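Local structure of carboxypeptidase 1 (Deinococcus radiodurans str. R1, 5GIV) at residues N341-S346 and E354-L359; V361-E366 and A387-N392. The protein probably releases amino acids one by one from the C-terminus of peptides, with broad specificity, as a zinc-dependent metallocarboxypeptidase of the M32 family. All blocks are in the same frame, centred on the assembly; numbering follows the deposited sequence.

How the contacts relate
Helix 357-372 is common to both contacts: contact 1 packs a preceding loop against the chain leading into its first turn, and contact 2 packs its next turns against helix 381-393, the segments 361-366 and 387-392 running at 141° to each other. The two follow one another in series along the chain, with centres about 14 Å apart. They touch where Leu-359 CD1 of contact 1 lies 3.5 Å from Asn-392 O of contact 2. Neither supplies a ligand of the zinc, which is held by His-266, His-270 and Glu-296. Both lie at some remove from it: the side chains of Glu-354 and Arg-364 are about 13 Å and about 14 Å from the metal.

Contact 1: residues N341-S346 and E354-L359; sequences NTVSRS and ELTYNL
Val-343 and Leu-355 meet through their branches, and following Leu-355 outward shows how a small apolar contact can join a loop to the approach of a helix. Its CB lies 4.1 Å from Val-343 CG1. The next atom, CG, has moved over to the other methyl of the valine, and at the tip CD1 closes to 3.8 Å from Val-343 CG2, the two side chains crossing at about a right angle. Val-343 can face its partners with both methyls because CG1 stands anti to the backbone N (chi1 173°) while CG2 stays beside that N. CG1 also meets the methyl of Thr-356, at 4.0 Å from its CG2. Val-190 of helix 169-193 and Tyr-497 of helix 487-501 close round the Val-343 and Leu-355 pair.

Polar links between 341-346 and 354-359 pass through water. One water donates a hydrogen bond to Thr-342 O at 2.9 Å and weakly accepts from Glu-354 N; a second accepts from Ser-346 N and donates to Thr-356 OG1 at 2.8 Å. Asp-353 grips Thr-356 OG1 as well, and its other carboxylate oxygen takes Leu-355 N in an Asx turn.

At the far end, Asn-341 OD1 and Glu-354 OE1 come within 3.7 Å, amide and carboxylate planes 34° apart. Two acceptors can sit this close because Lys-496 NZ bonds to both, and its charge probably helps keep Glu-354 ionised. Tyr-497 and Tyr-492 hold one carboxylate oxygen each.

Such a loop, returning after helix 333-339 and clamped by apolar branches, waters and a shared lysine to the residues leading into helix 357-372, belongs to the largely helical body of an M32 peptidase, where C-terminal helix 487-501 packs alongside.

Contact 2: residues V361-E366 and A387-N392; sequences VITRFE and AAYEQN
Thr-363 touches helix 381-393 with both branches. Its chi1 of -61° sets OG1 beside the backbone N and leaves the methyl CG2 anti to it; CG2 reaches Ala-388 CB at 3.6 Å and Tyr-389 CD1 at 3.9 Å. The hydroxyl, on the other branch, accepts from Asn-392 ND2 at 3.0 Å, a nearly straight bond (166°) lying close to the amide plane. Arg-364 grips Tyr-389 end-on: NH1 at 2.9 Å and NH2 at 3.2 Å both donate to the single phenolic OH, which sits in the guanidinium plane while the ring is turned 62° from it.

These residues line the inner faces of a roughly antiparallel helical hairpin, its local axes 10.0 Å apart; the Thr-363 and Ala-388 methyls meet in the middle, with the Asn-392 and Tyr-389 bonds flanking that spot.

A second shell steadies the polar groups. Leu-359 O bonds to Thr-363 OG1, and Arg-180 holds Asn-392 OD1, so the amide cannot easily flip. Asp-407 forms a salt bridge with Arg-364 NH2, and Phe-419 adds a cation-pi contact. The phenolic OH is also hydrogen-bonded to His-360 ND1, and His-360 O takes Arg-364 NH1. A phenylalanine in place of Tyr-389 would probably leave His-360 ND1 without its hydroxyl mate and the guanidinium end less firmly fixed. Trp-385 lies nearly parallel to the tyrosine ring, the His-360 ring steeply inclined to it.

Contact 1: residues N341-S346 and E354-L359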
# COMPACT_ATOMS: atom_id res chain seq x y z
N ASN A 341 -33.42 -7.62 -8.50
CA ASN A 341 -33.71 -9.05 -8.43
C ASN A 341 -34.18 -9.59 -9.77
O ASN A 341 -35.06 -10.45 -9.84
CB ASN A 341 -34.75 -9.35 -7.35
CG ASN A 341 -34.24 -9.11 -5.95
OD1 ASN A 341 -33.33 -9.81 -5.49
ND2 ASN A 341 -34.83 -8.15 -5.25
N THR A 342 -33.62 -9.09 -10.87
CA THR A 342 -33.92 -9.68 -12.16
C THR A 342 -33.15 -10.99 -12.35
O THR A 342 -32.15 -11.25 -11.68
CB THR A 342 -33.58 -8.73 -13.30
OG1 THR A 342 -32.16 -8.71 -13.50
CG2 THR A 342 -34.13 -7.32 -13.05
N VAL A 343 -33.63 -11.81 -13.29
CA VAL A 343 -33.06 -13.12 -13.56
C VAL A 343 -32.96 -13.29 -15.07
O VAL A 343 -33.81 -12.81 -15.81
CB VAL A 343 -33.93 -14.26 -12.97
CG1 VAL A 343 -33.41 -15.62 -13.42
CG2 VAL A 343 -33.99 -14.17 -11.45
N SER A 344 -31.90 -13.97 -15.52
CA SER A 344 -31.79 -14.34 -16.93
C SER A 344 -30.61 -15.27 -17.11
O SER A 344 -29.63 -15.20 -16.37
CB SER A 344 -31.64 -13.11 -17.84
OG SER A 344 -30.37 -12.51 -17.64
N ARG A 345 -30.70 -16.12 -18.13
CA ARG A 345 -29.56 -16.94 -18.52
C ARG A 345 -28.50 -16.05 -19.14
O ARG A 345 -28.76 -15.38 -20.14
CB ARG A 345 -29.99 -18.01 -19.52
CG ARG A 345 -31.24 -18.73 -19.12
CD ARG A 345 -31.76 -19.60 -20.25
NE ARG A 345 -33.07 -20.12 -19.89
CZ ARG A 345 -34.20 -19.77 -20.48
NH1 ARG A 345 -34.20 -18.90 -21.50
NH2 ARG A 345 -35.35 -20.29 -20.06
N SER A 346 -27.32 -16.02 -18.54
CA SER A 346 -26.26 -15.12 -18.97
C SER A 346 -24.96 -15.91 -19.04
O SER A 346 -24.91 -17.10 -18.72
CB SER A 346 -26.14 -13.90 -18.03
OG SER A 346 -25.95 -14.30 -16.68
N GLU A 354 -29.43 -14.65 -8.70
CA GLU A 354 -29.57 -15.60 -7.61
C GLU A 354 -30.03 -16.97 -8.08
O GLU A 354 -29.75 -17.98 -7.42
CB GLU A 354 -30.56 -15.07 -6.57
CG GLU A 354 -30.01 -14.01 -5.64
CD GLU A 354 -30.97 -13.71 -4.50
OE1 GLU A 354 -32.07 -13.19 -4.79
OE2 GLU A 354 -30.62 -14.00 -3.33
N LEU A 355 -30.76 -17.03 -9.19
CA LEU A 355 -31.38 -18.29 -9.58
C LEU A 355 -30.52 -19.13 -10.51
O LEU A 355 -30.52 -20.36 -10.41
CB LEU A 355 -32.75 -18.03 -10.21
CG LEU A 355 -33.83 -17.47 -9.28
CD1 LEU A 355 -35.17 -17.47 -9.98
CD2 LEU A 355 -33.88 -18.26 -7.97
N THR A 356 -29.81 -18.50 -11.45
CA THR A 356 -29.02 -19.23 -12.42
C THR A 356 -27.55 -19.36 -12.04
O THR A 356 -26.82 -20.09 -12.71
CB THR A 356 -29.13 -18.58 -13.80
OG1 THR A 356 -28.52 -17.29 -13.77
CG2 THR A 356 -30.61 -18.43 -14.21
N TYR A 357 -27.12 -18.71 -10.95
CA TYR A 357 -25.69 -18.67 -10.63
C TYR A 357 -25.09 -20.06 -10.54
O TYR A 357 -24.03 -20.33 -11.11
CB TYR A 357 -25.46 -17.91 -9.32
CG TYR A 357 -23.98 -17.81 -8.97
CD1 TYR A 357 -23.34 -18.81 -8.23
CD2 TYR A 357 -23.22 -16.73 -9.39
CE1 TYR A 357 -22.00 -18.71 -7.92
CE2 TYR A 357 -21.87 -16.63 -9.08
CZ TYR A 357 -21.27 -17.62 -8.35
OH TYR A 357 -19.94 -17.51 -8.05
N ASN A 358 -25.75 -20.96 -9.82
CA ASN A 358 -25.13 -22.25 -9.53
C ASN A 358 -24.90 -23.07 -10.78
O ASN A 358 -23.99 -23.91 -10.80
CB ASN A 358 -26.00 -23.00 -8.52
CG ASN A 358 -26.13 -22.24 -7.21
OD1 ASN A 358 -25.15 -21.76 -6.66
ND2 ASN A 358 -27.35 -22.12 -6.71
N LEU A 359 -25.64 -22.81 -11.86
CA LEU A 359 -25.40 -23.53 -13.10
C LEU A 359 -24.01 -23.26 -13.66
O LEU A 359 -23.44 -24.11 -14.35
CB LEU A 359 -26.48 -23.16 -14.12
CG LEU A 359 -27.90 -23.50 -13.66
CD1 LEU A 359 -28.92 -22.86 -14.57
CD2 LEU A 359 -28.09 -25.01 -13.63
O HOH W 1 -31.57 -11.98 -8.94
O HOH W 2 -26.54 -17.06 -15.73

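Contact 2: residues V361-E366 and A387-N392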
# COMPACT_ATOMS: atom_id res chain seq x y z
N VAL A 361 -21.27 -22.73 -11.67
CA VAL A 361 -20.37 -23.49 -10.81
C VAL A 361 -20.42 -24.97 -11.18
O VAL A 361 -19.38 -25.63 -11.28
CB VAL A 361 -20.73 -23.27 -9.32
CG1 VAL A 361 -19.94 -24.19 -8.42
CG2 VAL A 361 -20.49 -21.82 -8.94
N ILE A 362 -21.63 -25.50 -11.37
CA ILE A 362 -21.78 -26.90 -11.76
C ILE A 362 -21.06 -27.17 -13.07
O ILE A 362 -20.35 -28.17 -13.22
CB ILE A 362 -23.27 -27.27 -11.87
CG1 ILE A 362 -23.95 -27.13 -10.51
CG2 ILE A 362 -23.42 -28.68 -12.46
CD1 ILE A 362 -25.45 -27.33 -10.55
N THR A 363 -21.24 -26.28 -14.05
CA THR A 363 -20.52 -26.44 -15.31
C THR A 363 -19.02 -26.62 -15.08
O THR A 363 -18.42 -27.59 -15.56
CB THR A 363 -20.77 -25.23 -16.20
OG1 THR A 363 -22.17 -25.13 -16.47
CG2 THR A 363 -20.00 -25.35 -17.52
N ARG A 364 -18.41 -25.70 -14.33
CA ARG A 364 -16.96 -25.75 -14.12
C ARG A 364 -16.55 -27.00 -13.34
O ARG A 364 -15.57 -27.67 -13.69
CB ARG A 364 -16.51 -24.49 -13.39
CG ARG A 364 -16.61 -23.24 -14.22
CD ARG A 364 -16.92 -22.01 -13.37
NE ARG A 364 -16.82 -20.79 -14.17
CZ ARG A 364 -17.72 -20.40 -15.07
NH1 ARG A 364 -18.79 -21.15 -15.30
NH2 ARG A 364 -17.54 -19.28 -15.75
N PHE A 365 -17.29 -27.32 -12.27
CA PHE A 365 -16.94 -28.48 -11.45
C PHE A 365 -16.93 -29.76 -12.29
O PHE A 365 -16.00 -30.57 -12.19
CB PHE A 365 -17.93 -28.59 -10.29
CG PHE A 365 -17.68 -29.75 -9.37
CD1 PHE A 365 -16.77 -29.65 -8.35
CD2 PHE A 365 -18.40 -30.93 -9.51
CE1 PHE A 365 -16.56 -30.71 -7.49
CE2 PHE A 365 -18.20 -31.99 -8.64
CZ PHE A 365 -17.28 -31.88 -7.64
N GLU A 366 -17.95 -29.95 -13.12
CA GLU A 366 -18.04 -31.17 -13.91
C GLU A 366 -16.93 -31.25 -14.95
O GLU A 366 -16.44 -32.35 -15.25
CB GLU A 366 -19.42 -31.28 -14.55
CG GLU A 366 -20.51 -31.64 -13.53
CD GLU A 366 -21.91 -31.70 -14.12
OE1 GLU A 366 -22.09 -31.36 -15.31
OE2 GLU A 366 -22.85 -32.07 -13.37
N ALA A 387 -20.25 -26.56 -25.05
CA ALA A 387 -21.30 -27.57 -25.03
C ALA A 387 -22.01 -27.60 -23.68
O ALA A 387 -23.24 -27.71 -23.62
CB ALA A 387 -20.71 -28.94 -25.37
N ALA A 388 -21.25 -27.50 -22.59
CA ALA A 388 -21.86 -27.51 -21.26
C ALA A 388 -22.67 -26.24 -21.00
O ALA A 388 -23.66 -26.28 -20.28
CB ALA A 388 -20.79 -27.69 -20.19
N TYR A 389 -22.24 -25.09 -21.55
CA TYR A 389 -23.02 -23.87 -21.39
C TYR A 389 -24.34 -23.96 -22.17
O TYR A 389 -25.39 -23.57 -21.65
CB TYR A 389 -22.21 -22.64 -21.82
CG TYR A 389 -21.67 -21.86 -20.63
CD1 TYR A 389 -20.58 -22.32 -19.91
CD2 TYR A 389 -22.28 -20.69 -20.22
CE1 TYR A 389 -20.11 -21.62 -18.82
CE2 TYR A 389 -21.82 -19.98 -19.14
CZ TYR A 389 -20.73 -20.45 -18.44
OH TYR A 389 -20.28 -19.73 -17.35
N GLU A 390 -24.31 -24.50 -23.39
CA GLU A 390 -25.57 -24.73 -24.10
C GLU A 390 -26.48 -25.66 -23.32
O GLU A 390 -27.68 -25.41 -23.19
CB GLU A 390 -25.32 -25.29 -25.50
CG GLU A 390 -24.58 -24.36 -26.43
CD GLU A 390 -24.42 -24.96 -27.81
OE1 GLU A 390 -25.46 -25.34 -28.41
OE2 GLU A 390 -23.27 -25.05 -28.29
N GLN A 391 -25.91 -26.75 -22.78
CA GLN A 391 -26.72 -27.71 -22.05
C GLN A 391 -27.27 -27.13 -20.75
O GLN A 391 -28.45 -27.28 -20.45
CB GLN A 391 -25.87 -28.94 -21.73
CG GLN A 391 -26.47 -29.84 -20.65
CD GLN A 391 -25.53 -30.97 -20.22
OE1 GLN A 391 -24.43 -31.13 -20.77
NE2 GLN A 391 -25.93 -31.70 -19.18
N ASN A 392 -26.44 -26.39 -20.00
CA ASN A 392 -26.83 -26.00 -18.66
C ASN A 392 -27.48 -24.63 -18.59
O ASN A 392 -28.29 -24.39 -17.69
CB ASN A 392 -25.63 -26.03 -17.71
CG ASN A 392 -25.11 -27.44 -17.48
OD1 ASN A 392 -25.86 -28.41 -17.56
ND2 ASN A 392 -23.83 -27.55 -17.14